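Local coordinates for dihydroorotase (Saccharomyces cerevisiae S288C, PDB 6L0A), which catalyses, with two zinc ions per subunit, the interconversion of N-carbamoyl-L-aspartate and dihydroorotate, the third step of de novo pyrimidine synthesis, at residues K29-G34 with S321-I326; I37-P42 with S310-K315. One frame throughout, in Å; residues are numbered along the deposited sequence.

How the contacts relate
Contacts 1 and 2 join two consecutive elements near the start of the chain to two near its end. Helix 20-32 leads into strand 37-40, and helix 300-312 is followed by strand 324-328; the chain therefore enters contact 1 first, then both halves of contact 2, and returns to contact 1 last. Their centres lie about 15 Å apart, and they meet where Ile-30 CG2 packs 4.1 Å from Ala-38 CB. Contact 2 is buried, where the end of helix 300-312 meets side chains of barrel strand 37-40; contact 1 lies farther out, where a helix of the TIM-barrel-like catalytic domain faces a small antiparallel sheet. Together they tie the C-terminal part of the chain to helix 20-32 and the strand that follows it.

Contact 1 (K29-G34 with S321-I326); sequences KIRDGG and SSDKAI
Ser-321 comes near the guanidinium group of Arg-31, its OG 4.1 Å from NH1, but that hydroxyl is engaged within its own segment: it accepts from the backbone N of Asp-323 in an ST turn. The turn is followed by the main polar link. One carboxylate oxygen, Asp-323 OD2, takes both terminal nitrogens of Arg-31 in an end-on salt bridge, at 3.0 Å from NH2 and 3.2 Å from NH1. Both donors arrive on the anti side of OD2, and the carboxylate is turned 61° from the guanidinium plane, which rules out a flat two-oxygen pairing. Arg-31 reaches across because CG is anti to the backbone N (chi1 -164°) and the chain runs extended to NE. An alanine here would take away both donors and is likely to leave the carboxylate of Asp-323 without its charged mate. Further on, Ala-325 sets its methyl CB 3.6 Å from the carbonyl O of Gly-34, whose positive phi closes helix 20-32 in a Schellman motif. Trp-361 of strand 354-362 lies between the elements, making a cation-pi contact with Arg-31 and touching Asp-323 and Ala-325, while strand 4-8 pairs with strand 324-328 along its other edge.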
# COMPACT_ATOMS: atom_id res chain seq x y z
N LYS C 29 -22.78 -3.02 -18.36
CA LYS C 29 -21.88 -4.09 -17.96
C LYS C 29 -22.38 -4.87 -16.75
O LYS C 29 -21.84 -5.95 -16.46
CB LYS C 29 -20.49 -3.53 -17.66
CG LYS C 29 -19.95 -2.62 -18.76
CD LYS C 29 -19.65 -3.44 -20.01
CE LYS C 29 -18.88 -2.62 -21.04
NZ LYS C 29 -19.73 -1.53 -21.58
N ILE C 30 -23.37 -4.35 -16.01
CA ILE C 30 -23.97 -5.14 -14.94
C ILE C 30 -24.50 -6.45 -15.52
O ILE C 30 -24.11 -7.54 -15.09
CB ILE C 30 -25.07 -4.34 -14.22
CG1 ILE C 30 -24.47 -3.06 -13.61
CG2 ILE C 30 -25.73 -5.20 -13.16
CD1 ILE C 30 -25.51 -2.02 -13.14
N ARG C 31 -25.34 -6.35 -16.55
CA ARG C 31 -25.84 -7.56 -17.21
C ARG C 31 -24.72 -8.36 -17.85
O ARG C 31 -24.68 -9.59 -17.72
CB ARG C 31 -26.90 -7.19 -18.25
CG ARG C 31 -27.73 -8.40 -18.69
CD ARG C 31 -28.87 -8.01 -19.61
NE ARG C 31 -29.25 -9.11 -20.49
CZ ARG C 31 -30.24 -9.97 -20.25
NH1 ARG C 31 -30.97 -9.88 -19.15
NH2 ARG C 31 -30.50 -10.92 -21.13
N ASP C 32 -23.78 -7.69 -18.52
CA ASP C 32 -22.72 -8.41 -19.24
C ASP C 32 -21.88 -9.26 -18.29
O ASP C 32 -21.45 -10.36 -18.65
CB ASP C 32 -21.84 -7.43 -20.01
CG ASP C 32 -22.59 -6.73 -21.12
OD1 ASP C 32 -23.74 -7.11 -21.41
OD2 ASP C 32 -22.02 -5.79 -21.71
N GLY C 33 -21.65 -8.76 -17.07
CA GLY C 33 -20.95 -9.50 -16.05
C GLY C 33 -21.75 -10.57 -15.34
O GLY C 33 -21.21 -11.26 -14.47
N GLY C 34 -23.02 -10.75 -15.69
CA GLY C 34 -23.80 -11.84 -15.16
C GLY C 34 -24.72 -11.49 -14.02
O GLY C 34 -25.15 -12.40 -13.30
N SER C 321 -36.49 -8.33 -15.24
CA SER C 321 -36.39 -9.39 -16.24
C SER C 321 -36.19 -10.71 -15.52
O SER C 321 -35.40 -10.79 -14.58
CB SER C 321 -35.24 -9.14 -17.22
OG SER C 321 -34.82 -10.35 -17.83
N SER C 322 -36.92 -11.73 -15.96
CA SER C 322 -36.81 -13.05 -15.35
C SER C 322 -35.71 -13.90 -15.97
O SER C 322 -35.57 -15.07 -15.60
CB SER C 322 -38.15 -13.79 -15.44
OG SER C 322 -38.70 -13.70 -16.74
N ASP C 323 -34.92 -13.33 -16.89
CA ASP C 323 -33.79 -14.06 -17.49
C ASP C 323 -32.88 -14.62 -16.40
O ASP C 323 -32.66 -13.99 -15.37
CB ASP C 323 -32.98 -13.15 -18.41
CG ASP C 323 -33.73 -12.73 -19.65
OD1 ASP C 323 -34.84 -13.26 -19.88
OD2 ASP C 323 -33.22 -11.86 -20.38
N LYS C 324 -32.35 -15.81 -16.65
CA LYS C 324 -31.52 -16.51 -15.69
C LYS C 324 -30.07 -16.44 -16.15
O LYS C 324 -29.78 -16.53 -17.34
CB LYS C 324 -31.94 -17.97 -15.55
CG LYS C 324 -33.26 -18.17 -14.82
CD LYS C 324 -33.98 -19.43 -15.30
CE LYS C 324 -33.97 -19.54 -16.82
NZ LYS C 324 -34.79 -20.69 -17.32
N ALA C 325 -29.16 -16.27 -15.20
CA ALA C 325 -27.74 -16.18 -15.53
C ALA C 325 -27.17 -17.60 -15.56
O ALA C 325 -27.22 -18.32 -14.56
CB ALA C 325 -26.99 -15.29 -14.53
N ILE C 326 -26.62 -17.99 -16.71
CA ILE C 326 -26.08 -19.33 -16.90
C ILE C 326 -24.56 -19.22 -16.95
O ILE C 326 -24.00 -18.59 -17.86
CB ILE C 326 -26.62 -19.99 -18.18
CG1 ILE C 326 -28.16 -19.95 -18.19
CG2 ILE C 326 -26.11 -21.42 -18.29
CD1 ILE C 326 -28.80 -20.71 -17.05

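Contact 2 (I37-P42 with S310-K315); sequences IAYIMP and SFYEVK
Ile-37 and Tyr-39 lie opposite Val-314 and Tyr-312, with backbones well apart: the CA atoms are 9.1 Å from each other for Ile-37 and Val-314 and 9.6 Å for Tyr-39 and Tyr-312. Residues 37-40 form an extended strand, whereas 310-315 holds the end of helix 300-312, where Glu-313, with positive phi, is the C-prime residue of a Schellman motif. Side chains alone bridge the gap. Strand 37-40 runs parallel to its neighbours 11-15 and 69-71 in the TIM-barrel-like domain of this metallo-dependent hydrolase; alternate residues, Ile-37 and Tyr-39, direct their side chains to the helix end. Tyr-312 crosses Tyr-39 at about a right angle, its OH set over one face of the Tyr-39 ring, 3.4 Å above the plane and displaced toward the rim beside CD2 and CE2. The two ring planes meet at 48°, with Tyr-312 CE2 3.9 Å from Tyr-39 CE1. Asn-135 satisfies both buried hydroxyls, bonding Tyr-39 OH through OD1 and Tyr-312 OH through ND2. Toward the start of the strand, Ile-37 CD1 meets Val-314 CG1 tip to tip at 4.2 Å; the Val-314 branch comes forward because it stands anti to the backbone N (chi1 -175°). The Tyr-39 side chain is about 6 Å from that of His-14, a ligand of one zinc ion.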
# COMPACT_ATOMS: atom_id res chain seq x y z
N ILE C 37 -29.66 -8.26 -10.59
CA ILE C 37 -30.13 -7.32 -9.58
C ILE C 37 -28.92 -6.56 -9.05
O ILE C 37 -27.93 -7.19 -8.66
CB ILE C 37 -30.85 -8.05 -8.43
CG1 ILE C 37 -32.06 -8.84 -8.93
CG2 ILE C 37 -31.27 -7.05 -7.34
CD1 ILE C 37 -32.38 -10.05 -8.06
N ALA C 38 -29.00 -5.23 -9.02
CA ALA C 38 -27.91 -4.38 -8.55
C ALA C 38 -28.40 -3.42 -7.47
O ALA C 38 -29.41 -2.74 -7.66
CB ALA C 38 -27.31 -3.58 -9.72
N TYR C 39 -27.66 -3.33 -6.37
CA TYR C 39 -27.91 -2.32 -5.34
C TYR C 39 -26.96 -1.16 -5.59
O TYR C 39 -25.74 -1.33 -5.49
CB TYR C 39 -27.71 -2.90 -3.95
CG TYR C 39 -28.07 -1.96 -2.81
CD1 TYR C 39 -29.37 -1.52 -2.63
CD2 TYR C 39 -27.11 -1.54 -1.90
CE1 TYR C 39 -29.72 -0.67 -1.57
CE2 TYR C 39 -27.44 -0.69 -0.83
CZ TYR C 39 -28.75 -0.27 -0.68
OH TYR C 39 -29.11 0.55 0.37
N ILE C 40 -27.52 0.01 -5.91
CA ILE C 40 -26.77 1.14 -6.47
C ILE C 40 -26.34 2.08 -5.36
O ILE C 40 -27.18 2.63 -4.63
CB ILE C 40 -27.62 1.89 -7.51
CG1 ILE C 40 -28.03 0.94 -8.64
CG2 ILE C 40 -26.89 3.12 -8.05
CD1 ILE C 40 -26.84 0.45 -9.51
N MET C 41 -25.04 2.33 -5.27
CA MET C 41 -24.54 3.15 -4.18
C MET C 41 -24.72 4.64 -4.48
O MET C 41 -24.83 5.04 -5.64
CB MET C 41 -23.07 2.81 -3.92
CG MET C 41 -22.89 1.43 -3.25
SD MET C 41 -23.71 1.37 -1.65
CE MET C 41 -23.80 -0.38 -1.25
N PRO C 42 -24.75 5.49 -3.44
CA PRO C 42 -25.21 6.87 -3.63
C PRO C 42 -24.14 7.96 -3.53
O PRO C 42 -24.49 9.14 -3.38
CB PRO C 42 -26.22 7.03 -2.48
CG PRO C 42 -25.54 6.31 -1.36
CD PRO C 42 -24.82 5.11 -2.01
N SER C 310 -32.73 -13.05 -0.45
CA SER C 310 -33.44 -13.28 0.81
C SER C 310 -33.29 -12.11 1.78
O SER C 310 -34.26 -11.67 2.40
CB SER C 310 -32.95 -14.59 1.45
OG SER C 310 -33.43 -14.73 2.78
N PHE C 311 -32.06 -11.59 1.93
CA PHE C 311 -31.81 -10.51 2.89
C PHE C 311 -32.52 -9.22 2.49
O PHE C 311 -33.07 -8.52 3.34
CB PHE C 311 -30.30 -10.28 3.03
CG PHE C 311 -29.92 -9.36 4.16
CD1 PHE C 311 -29.75 -9.85 5.43
CD2 PHE C 311 -29.74 -8.00 3.94
CE1 PHE C 311 -29.41 -9.01 6.49
CE2 PHE C 311 -29.40 -7.17 4.98
CZ PHE C 311 -29.22 -7.68 6.26
N TYR C 312 -32.47 -8.88 1.20
CA TYR C 312 -33.13 -7.67 0.74
C TYR C 312 -34.61 -7.92 0.45
O TYR C 312 -35.32 -6.97 0.07
CB TYR C 312 -32.44 -7.13 -0.52
CG TYR C 312 -31.23 -6.26 -0.22
CD1 TYR C 312 -29.96 -6.82 -0.05
CD2 TYR C 312 -31.35 -4.88 -0.10
CE1 TYR C 312 -28.85 -6.01 0.23
CE2 TYR C 312 -30.26 -4.08 0.17
CZ TYR C 312 -29.02 -4.64 0.34
OH TYR C 312 -27.94 -3.82 0.62
N GLU C 313 -35.06 -9.16 0.61
CA GLU C 313 -36.45 -9.57 0.40
C GLU C 313 -36.95 -9.10 -0.97
O GLU C 313 -37.97 -8.42 -1.09
CB GLU C 313 -37.35 -9.07 1.54
CG GLU C 313 -36.87 -9.62 2.88
CD GLU C 313 -37.65 -9.08 4.08
OE1 GLU C 313 -38.86 -9.34 4.16
OE2 GLU C 313 -37.03 -8.41 4.93
N VAL C 314 -36.19 -9.47 -2.00
CA VAL C 314 -36.52 -9.14 -3.38
C VAL C 314 -37.65 -10.06 -3.84
O VAL C 314 -37.57 -11.28 -3.68
CB VAL C 314 -35.29 -9.30 -4.29
CG1 VAL C 314 -35.60 -8.85 -5.71
CG2 VAL C 314 -34.11 -8.51 -3.72
N LYS C 315 -38.70 -9.47 -4.40
CA LYS C 315 -39.86 -10.21 -4.85
C LYS C 315 -39.88 -10.30 -6.37
O LYS C 315 -39.36 -9.42 -7.06
CB LYS C 315 -41.16 -9.55 -4.36
CG LYS C 315 -41.19 -9.25 -2.87
CD LYS C 315 -41.03 -10.51 -2.04
CE LYS C 315 -41.19 -10.22 -0.55
NZ LYS C 315 -40.95 -11.43 0.31